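PDB 6BRM: putative metal-dependent isothiocyanate hydrolase SaxA from Pectobacterium carotovorum, which probably hydrolyses isothiocyanates, the toxic defence compounds of plants, using a pair of zinc ions in a metallo-beta-lactamase fold. Local coordinates for residues B[158-163]-B[173-178]. Sequence-based numbering, arbitrary orientation.
Sequences TIYIAG and KSLQRF
Y160 on strand 159-163 reaches across to S174 and L175 on helix 169-178, within a beta-alpha-beta unit of the metallo-beta-lactamase fold: the strand, this helix and the parallel neighbouring strand 182-186. The packing is van der Waals throughout, with no hydrogen bond between the two segments. L175 brings its CD2 methyl to the edge of the Y160 ring, close to the ring plane, 3.9 Å from Y160 CD2, and the two side chains cross at about a right angle. A large flat side chain suits this place on the strand: with CG anti to the backbone N (chi1 177°), the ring is directed at the helix, and its length lets it meet two successive residues there. The small side chain of S174 lets the helix backbone come near the ring; its CB lies obliquely to the ring, 3.8 Å from Y160 OH. Its polar end is satisfied within the helix, OG bonding to the carbonyl oxygen of P170. V183 of strand 182-186 touches both Y160 and L175, so the contact continues onto the next strand of the sheet. Two residues before Y160, the side chain of beta-branched T158 also points toward the helix, its CG2 methyl 4.2 Å from the carbonyl oxygen F178 O.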
# COMPACT_ATOMS: atom_id res chain seq x y z
N THR B 158 -18.18 -11.01 -9.89
CA THR B 158 -16.84 -10.79 -9.35
C THR B 158 -16.93 -10.61 -7.84
O THR B 158 -17.72 -9.79 -7.36
CB THR B 158 -16.20 -9.53 -9.98
OG1 THR B 158 -16.24 -9.64 -11.41
CG2 THR B 158 -14.75 -9.38 -9.54
N ILE B 159 -16.12 -11.37 -7.10
CA ILE B 159 -16.10 -11.28 -5.62
C ILE B 159 -14.70 -10.89 -5.14
O ILE B 159 -13.71 -11.38 -5.67
CB ILE B 159 -16.58 -12.59 -4.92
CG1 ILE B 159 -16.45 -12.45 -3.39
CG2 ILE B 159 -15.81 -13.81 -5.39
CD1 ILE B 159 -17.23 -13.46 -2.57
N TYR B 160 -14.66 -10.02 -4.13
CA TYR B 160 -13.42 -9.54 -3.52
C TYR B 160 -13.42 -9.84 -2.02
O TYR B 160 -14.18 -9.24 -1.28
CB TYR B 160 -13.27 -8.03 -3.77
CG TYR B 160 -12.06 -7.34 -3.14
CD1 TYR B 160 -10.85 -8.01 -2.95
CD2 TYR B 160 -12.13 -6.00 -2.78
CE1 TYR B 160 -9.75 -7.36 -2.39
CE2 TYR B 160 -11.04 -5.34 -2.23
CZ TYR B 160 -9.85 -6.03 -2.04
OH TYR B 160 -8.77 -5.38 -1.48
N ILE B 161 -12.57 -10.78 -1.59
CA ILE B 161 -12.30 -10.99 -0.17
C ILE B 161 -11.13 -10.08 0.22
O ILE B 161 -9.99 -10.37 -0.13
CB ILE B 161 -11.98 -12.47 0.15
CG1 ILE B 161 -13.22 -13.35 -0.08
CG2 ILE B 161 -11.48 -12.63 1.59
CD1 ILE B 161 -13.18 -14.17 -1.35
N ALA B 162 -11.43 -9.00 0.94
CA ALA B 162 -10.44 -7.98 1.29
C ALA B 162 -9.41 -8.48 2.31
O ALA B 162 -8.23 -8.11 2.23
CB ALA B 162 -11.13 -6.73 1.81
N GLY B 163 -9.86 -9.30 3.26
CA GLY B 163 -8.97 -9.90 4.26
C GLY B 163 -8.58 -8.94 5.36
O GLY B 163 -9.23 -7.91 5.56
N LYS B 173 -7.99 1.39 -4.65
CA LYS B 173 -7.64 1.10 -6.05
C LYS B 173 -8.13 -0.27 -6.54
O LYS B 173 -8.39 -0.44 -7.73
CB LYS B 173 -6.13 1.20 -6.27
CG LYS B 173 -5.60 2.63 -6.23
CD LYS B 173 -4.08 2.68 -6.32
CE LYS B 173 -3.56 2.32 -7.70
NZ LYS B 173 -2.07 2.39 -7.76
N SER B 174 -8.23 -1.24 -5.63
CA SER B 174 -8.78 -2.56 -5.95
C SER B 174 -10.28 -2.52 -6.23
O SER B 174 -10.76 -3.21 -7.12
CB SER B 174 -8.47 -3.56 -4.84
OG SER B 174 -7.07 -3.67 -4.65
N LEU B 175 -11.01 -1.72 -5.45
CA LEU B 175 -12.43 -1.47 -5.71
C LEU B 175 -12.63 -0.72 -7.03
O LEU B 175 -13.55 -1.02 -7.78
CB LEU B 175 -13.07 -0.66 -4.57
CG LEU B 175 -13.12 -1.24 -3.15
CD1 LEU B 175 -13.68 -0.21 -2.18
CD2 LEU B 175 -13.93 -2.53 -3.10
N GLN B 176 -11.76 0.25 -7.30
CA GLN B 176 -11.82 1.03 -8.55
C GLN B 176 -11.45 0.19 -9.78
O GLN B 176 -12.09 0.32 -10.83
CB GLN B 176 -10.93 2.27 -8.47
CG GLN B 176 -11.45 3.33 -7.51
CD GLN B 176 -10.50 4.51 -7.35
OE1 GLN B 176 -9.48 4.60 -8.02
NE2 GLN B 176 -10.86 5.43 -6.46
N ARG B 177 -10.42 -0.65 -9.65
CA ARG B 177 -9.99 -1.50 -10.76
C ARG B 177 -10.99 -2.61 -11.06
O ARG B 177 -11.65 -2.59 -12.10
CB ARG B 177 -8.59 -2.09 -10.49
CG ARG B 177 -8.06 -3.00 -11.59
CD ARG B 177 -6.72 -3.60 -11.21
NE ARG B 177 -6.28 -4.63 -12.15
CZ ARG B 177 -5.15 -5.33 -12.05
NH1 ARG B 177 -4.31 -5.13 -11.04
NH2 ARG B 177 -4.86 -6.25 -12.97
N PHE B 178 -11.12 -3.57 -10.13
CA PHE B 178 -11.89 -4.80 -10.38
C PHE B 178 -13.40 -4.62 -10.28
O PHE B 178 -14.15 -5.43 -10.83
CB PHE B 178 -11.43 -5.93 -9.45
CG PHE B 178 -9.96 -6.24 -9.55
CD1 PHE B 178 -9.46 -6.95 -10.64
CD2 PHE B 178 -9.07 -5.81 -8.57
CE1 PHE B 178 -8.11 -7.23 -10.74
CE2 PHE B 178 -7.72 -6.10 -8.66
CZ PHE B 178 -7.23 -6.81 -9.75